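Local coordinates for protein thioesterase PA1618 (Pseudomonas aeruginosa, PDB 4QD8) that probably hydrolyses acyl-CoA thioesters, perhaps 1,4-dihydroxy-2-naphthoyl-CoA, with a hotdog fold, and binds phenacyl-CoA in the crystal, at residues S40-V43 with D44-H48; G67-A70 with S71-V75. All blocks are in the same frame, centred on the assembly; numbering follows the deposited sequence.

Interaction 1: S40-V43 with D44-H48; sequences SMPV and DSRTH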
loop_
_atom_site.group_PDB
_atom_site.type_symbol
_atom_site.label_atom_id
_atom_site.label_comp_id
_atom_site.label_asym_id
_atom_site.label_seq_id
_atom_site.Cartn_x
_atom_site.Cartn_y
_atom_site.Cartn_z
ATOM N N SER A 40 14.732 -7.961 16.062
ATOM C CA SER A 40 15.400 -8.681 14.989
ATOM C C SER A 40 14.851 -10.092 14.878
ATOM O O SER A 40 14.138 -10.562 15.767
ATOM C CB SER A 40 16.907 -8.721 15.220
ATOM O OG SER A 40 17.212 -9.569 16.314
ATOM N N MET A 41 15.176 -10.764 13.779
ATOM C CA MET A 41 14.637 -12.080 13.496
ATOM C C MET A 41 15.681 -12.837 12.702
ATOM O O MET A 41 16.331 -12.256 11.844
ATOM C CB MET A 41 13.372 -11.933 12.653
ATOM C CG MET A 41 12.580 -13.218 12.415
ATOM S SD MET A 41 11.073 -12.902 11.469
ATOM C CE MET A 41 11.774 -12.222 9.973
ATOM N N PRO A 42 15.845 -14.139 12.983
ATOM C CA PRO A 42 16.798 -14.929 12.188
ATOM C C PRO A 42 16.342 -15.129 10.749
ATOM O O PRO A 42 15.139 -15.207 10.477
ATOM C CB PRO A 42 16.810 -16.287 12.906
ATOM C CG PRO A 42 15.478 -16.345 13.618
ATOM C CD PRO A 42 15.246 -14.929 14.071
ATOM N N VAL A 43 17.309 -15.185 9.835
ATOM C CA VAL A 43 17.053 -15.564 8.452
ATOM C C VAL A 43 17.535 -17.000 8.294
ATOM O O VAL A 43 18.732 -17.249 8.084
ATOM C CB VAL A 43 17.772 -14.622 7.463
ATOM C CG1 VAL A 43 17.492 -15.025 6.031
ATOM C CG2 VAL A 43 17.343 -13.162 7.713
ATOM N N ASP A 44 16.608 -17.942 8.435
ATOM C CA ASP A 44 16.951 -19.359 8.392
ATOM C C ASP A 44 15.754 -20.179 7.911
ATOM O O ASP A 44 14.832 -19.626 7.326
ATOM C CB ASP A 44 17.540 -19.848 9.737
ATOM C CG ASP A 44 16.558 -19.762 10.904
ATOM O OD1 ASP A 44 15.328 -19.816 10.705
ATOM O OD2 ASP A 44 17.037 -19.668 12.047
ATOM N N SER A 45 15.766 -21.493 8.131
ATOM C CA SER A 45 14.680 -22.342 7.642
ATOM C C SER A 45 13.303 -21.965 8.197
ATOM O O SER A 45 12.277 -22.254 7.579
ATOM C CB SER A 45 14.979 -23.821 7.918
ATOM O OG SER A 45 15.176 -24.035 9.298
ATOM N N ARG A 46 13.278 -21.304 9.348
ATOM C CA ARG A 46 12.004 -20.904 9.939
ATOM C C ARG A 46 11.354 -19.764 9.156
ATOM O O ARG A 46 10.135 -19.608 9.177
ATOM C CB ARG A 46 12.201 -20.472 11.391
ATOM C CG ARG A 46 12.536 -21.602 12.347
ATOM C CD ARG A 46 13.001 -21.048 13.681
ATOM N NE ARG A 46 14.342 -20.465 13.593
ATOM C CZ ARG A 46 14.985 -19.884 14.601
ATOM N NH1 ARG A 46 14.408 -19.783 15.792
ATOM N NH2 ARG A 46 16.205 -19.395 14.421
ATOM N N THR A 47 12.178 -18.967 8.479
ATOM C CA THR A 47 11.719 -17.716 7.869
ATOM C C THR A 47 12.025 -17.667 6.371
ATOM O O THR A 47 11.655 -16.714 5.688
ATOM C CB THR A 47 12.355 -16.484 8.555
ATOM O OG1 THR A 47 13.777 -16.620 8.531
ATOM C CG2 THR A 47 11.892 -16.344 10.023
ATOM N N HIS A 48 12.699 -18.691 5.847
ATOM C CA HIS A 48 12.950 -18.761 4.407
ATOM C C HIS A 48 11.688 -19.030 3.582
ATOM O O HIS A 48 10.741 -19.665 4.063
ATOM C CB HIS A 48 13.936 -19.905 4.098
ATOM C CG HIS A 48 15.378 -19.549 4.260
ATOM N ND1 HIS A 48 16.361 -20.514 4.378
ATOM C CD2 HIS A 48 16.015 -18.354 4.308
ATOM C CE1 HIS A 48 17.538 -19.925 4.498
ATOM N NE2 HIS A 48 17.357 -18.618 4.467
#

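Interaction 2: G67-A70 with S71-V75; sequences GSMA and SYLCV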
loop_
_atom_site.group_PDB
_atom_site.type_symbol
_atom_site.label_atom_id
_atom_site.label_comp_id
_atom_site.label_asym_id
_atom_site.label_seq_id
_atom_site.Cartn_x
_atom_site.Cartn_y
_atom_site.Cartn_z
ATOM N N GLY A 67 5.561 -3.105 15.216
ATOM C CA GLY A 67 4.649 -1.975 15.263
ATOM C C GLY A 67 3.457 -2.180 16.180
ATOM O O GLY A 67 3.003 -1.223 16.821
ATOM N N SER A 68 2.934 -3.400 16.247
ATOM C CA SER A 68 1.797 -3.664 17.130
ATOM C C SER A 68 2.211 -3.532 18.590
ATOM O O SER A 68 1.458 -3.000 19.415
ATOM C CB SER A 68 1.205 -5.046 16.874
ATOM O OG SER A 68 0.715 -5.118 15.545
ATOM N N MET A 69 3.411 -4.003 18.904
ATOM C CA MET A 69 3.924 -3.890 20.267
ATOM C C MET A 69 4.175 -2.425 20.597
ATOM O O MET A 69 3.860 -1.957 21.699
ATOM C CB MET A 69 5.211 -4.691 20.439
ATOM C CG MET A 69 5.672 -4.783 21.879
ATOM S SD MET A 69 4.529 -5.793 22.836
ATOM C CE MET A 69 4.939 -7.428 22.222
ATOM N N ALA A 70 4.733 -1.691 19.642
ATOM C CA ALA A 70 4.918 -0.249 19.817
ATOM C C ALA A 70 3.584 0.462 20.115
ATOM O O ALA A 70 3.527 1.317 20.998
ATOM C CB ALA A 70 5.594 0.350 18.612
ATOM N N SER A 71 2.517 0.109 19.394
ATOM C CA SER A 71 1.192 0.683 19.673
ATOM C C SER A 71 0.696 0.343 21.064
ATOM O O SER A 71 0.150 1.197 21.760
ATOM C CB SER A 71 0.161 0.232 18.641
ATOM O OG SER A 71 0.196 1.086 17.526
ATOM N N TYR A 72 0.890 -0.904 21.471
ATOM C CA TYR A 72 0.492 -1.309 22.812
ATOM C C TYR A 72 1.176 -0.516 23.912
ATOM O O TYR A 72 0.572 -0.261 24.958
ATOM C CB TYR A 72 0.700 -2.806 22.995
ATOM C CG TYR A 72 -0.572 -3.547 22.729
ATOM C CD1 TYR A 72 -1.574 -3.597 23.693
ATOM C CD2 TYR A 72 -0.800 -4.160 21.501
ATOM C CE1 TYR A 72 -2.763 -4.264 23.453
ATOM C CE2 TYR A 72 -1.981 -4.828 21.252
ATOM C CZ TYR A 72 -2.957 -4.879 22.232
ATOM O OH TYR A 72 -4.129 -5.550 21.982
ATOM N N LEU A 73 2.403 -0.084 23.655
ATOM C CA LEU A 73 3.181 0.681 24.631
ATOM C C LEU A 73 2.796 2.155 24.616
ATOM O O LEU A 73 3.304 2.942 25.414
ATOM C CB LEU A 73 4.678 0.552 24.334
ATOM C CG LEU A 73 5.296 -0.837 24.502
ATOM C CD1 LEU A 73 6.672 -0.896 23.906
ATOM C CD2 LEU A 73 5.354 -1.182 25.993
ATOM N N CYS A 74 1.908 2.527 23.698
ATOM C CA CYS A 74 1.512 3.927 23.547
ATOM C C CYS A 74 0.060 4.207 23.919
ATOM O O CYS A 74 -0.318 5.366 24.089
ATOM C CB CYS A 74 1.765 4.416 22.119
ATOM S SG CYS A 74 3.501 4.587 21.687
ATOM N N VAL A 75 -0.758 3.172 24.042
ATOM C CA VAL A 75 -2.151 3.400 24.430
ATOM C C VAL A 75 -2.415 3.129 25.896
ATOM O O VAL A 75 -1.608 2.509 26.587
ATOM C CB VAL A 75 -3.151 2.548 23.620
ATOM C CG1 VAL A 75 -3.038 2.861 22.149
ATOM C CG2 VAL A 75 -2.948 1.070 23.901
#

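Interaction 1: S40-V43 with D44-H48
Asp44 lays its carboxylate beside the Pro42 ring, with OD2 of Asp44 3.5 Å from CB of Pro42. A chi1 of 64° tucks the carboxylate carbon between the residue's own N and carbonyl carbon, and from there the group bends forward along the chain. OD1 of Asp44 takes the backbone N-H of Arg46 on its anti side, at 2.9 Å, closing an Asx turn. The Arg46 side chain then folds back, kinked at chi3 (-72°), to meet the same carboxylate side-on. NE of Arg46 reaches OD1 of Asp44 at 3.1 Å from the syn side, while NH2 of Arg46 makes the salt bridge to OD2 of Asp44, using the syn lone pair of that oxygen, almost exactly in the guanidinium plane. OD1 thus has two donors, and the paired grip keeps both flat groups from turning. Pro42 covers one face of the guanidinium, its CG 3.2 Å from NH2 of Arg46. The turn follows strand 36-42 of the hotdog sheet, in the loop leading to the long helix 56-72; Leu24 of the second subunit packs on Arg46. Thr47 ties the turn back to Pro42. Its OG1 donates to O of Pro42 at 2.8 Å, the donor standing 24° off the carbonyl plane, and accepts N-H of Asp44 at 3.1 Å, so one hydroxyl serves two backbone groups. CG2 of Thr47 meets SD of Met41 tip to tip at 3.8 Å, on the side facing Leu54 and Ala58. The carbonyl O of Asp44 lies against one face of the His48 ring, offset toward its rim, and NE2 of His48 comes within 3.9 Å of CG1 of Val43, the two side chains crossing at about a right angle; that nitrogen is hydrogen-bonded to the carbonyl O of Arg96.

Interaction 2: G67-A70 with S71-V75
Gly67 O takes the N-H of Ser71 at 2.9 Å, a helical bond one turn long. CB of Ser71 hangs beside that carbonyl, while its hydroxyl looks elsewhere, to His114 ND1 and Trp116 NE1 on the sheet. Ser68 O accepts from N of Tyr72 at 3.0 Å and also meets the edge of the Tyr72 ring, near its plane, with CD2 of Tyr72 3.3 Å from that oxygen. The ring leaves the backbone at a chi1 of -96°, off the usual staggered positions, and stacks on Phe51 of the second subunit; the Ser68 hydroxyl, for its part, bonds back to the carbonyl of Glu64. Met69 O continues the run, bonded to N of Leu73 at 3.1 Å. Because CG of Leu73 sits anti to its carbonyl carbon (chi1 -66°), it leans back over this carbonyl, 3.3 Å from O of Met69. The apolar side chains meet more loosely, CG of Met69 lying 4.5 Å from CD1 of Leu73. At Ala70 the pattern changes: Leu73 N gives a second, weak bond, 3.2 Å to O of Ala70, and SG of Cys74 lies 3.3 Å from O of Ala70. Leu73 N is therefore shared between carbonyls four and three residues back, a tightening toward a 3-10-like turn as the helix runs out. This is the C-terminal end of helix 56-72, the long central helix that the curved antiparallel sheet wraps around in the hotdog fold.

The two contacts sit on opposite sides of the chain's centre, about 23 Å apart between centres, and do not touch. Helix 56-72 relates them: residues 44-48 belong to the loop leading into it, and residues 67-75 see it out. Both are partly buried. Interaction 1 lies farther from the centre and is held by side-chain chemistry, an ion pair and a threonine hydroxyl, as suits residues 44-48, which form no regular helix or strand. Interaction 2 relies on main-chain bonds, its side chains mostly turned to the surrounding sheet, to N-terminal residues and, for Tyr72, to Phe51 of the second subunit. Interaction 1 reaches that subunit too, through Arg46 and the backbone of His48.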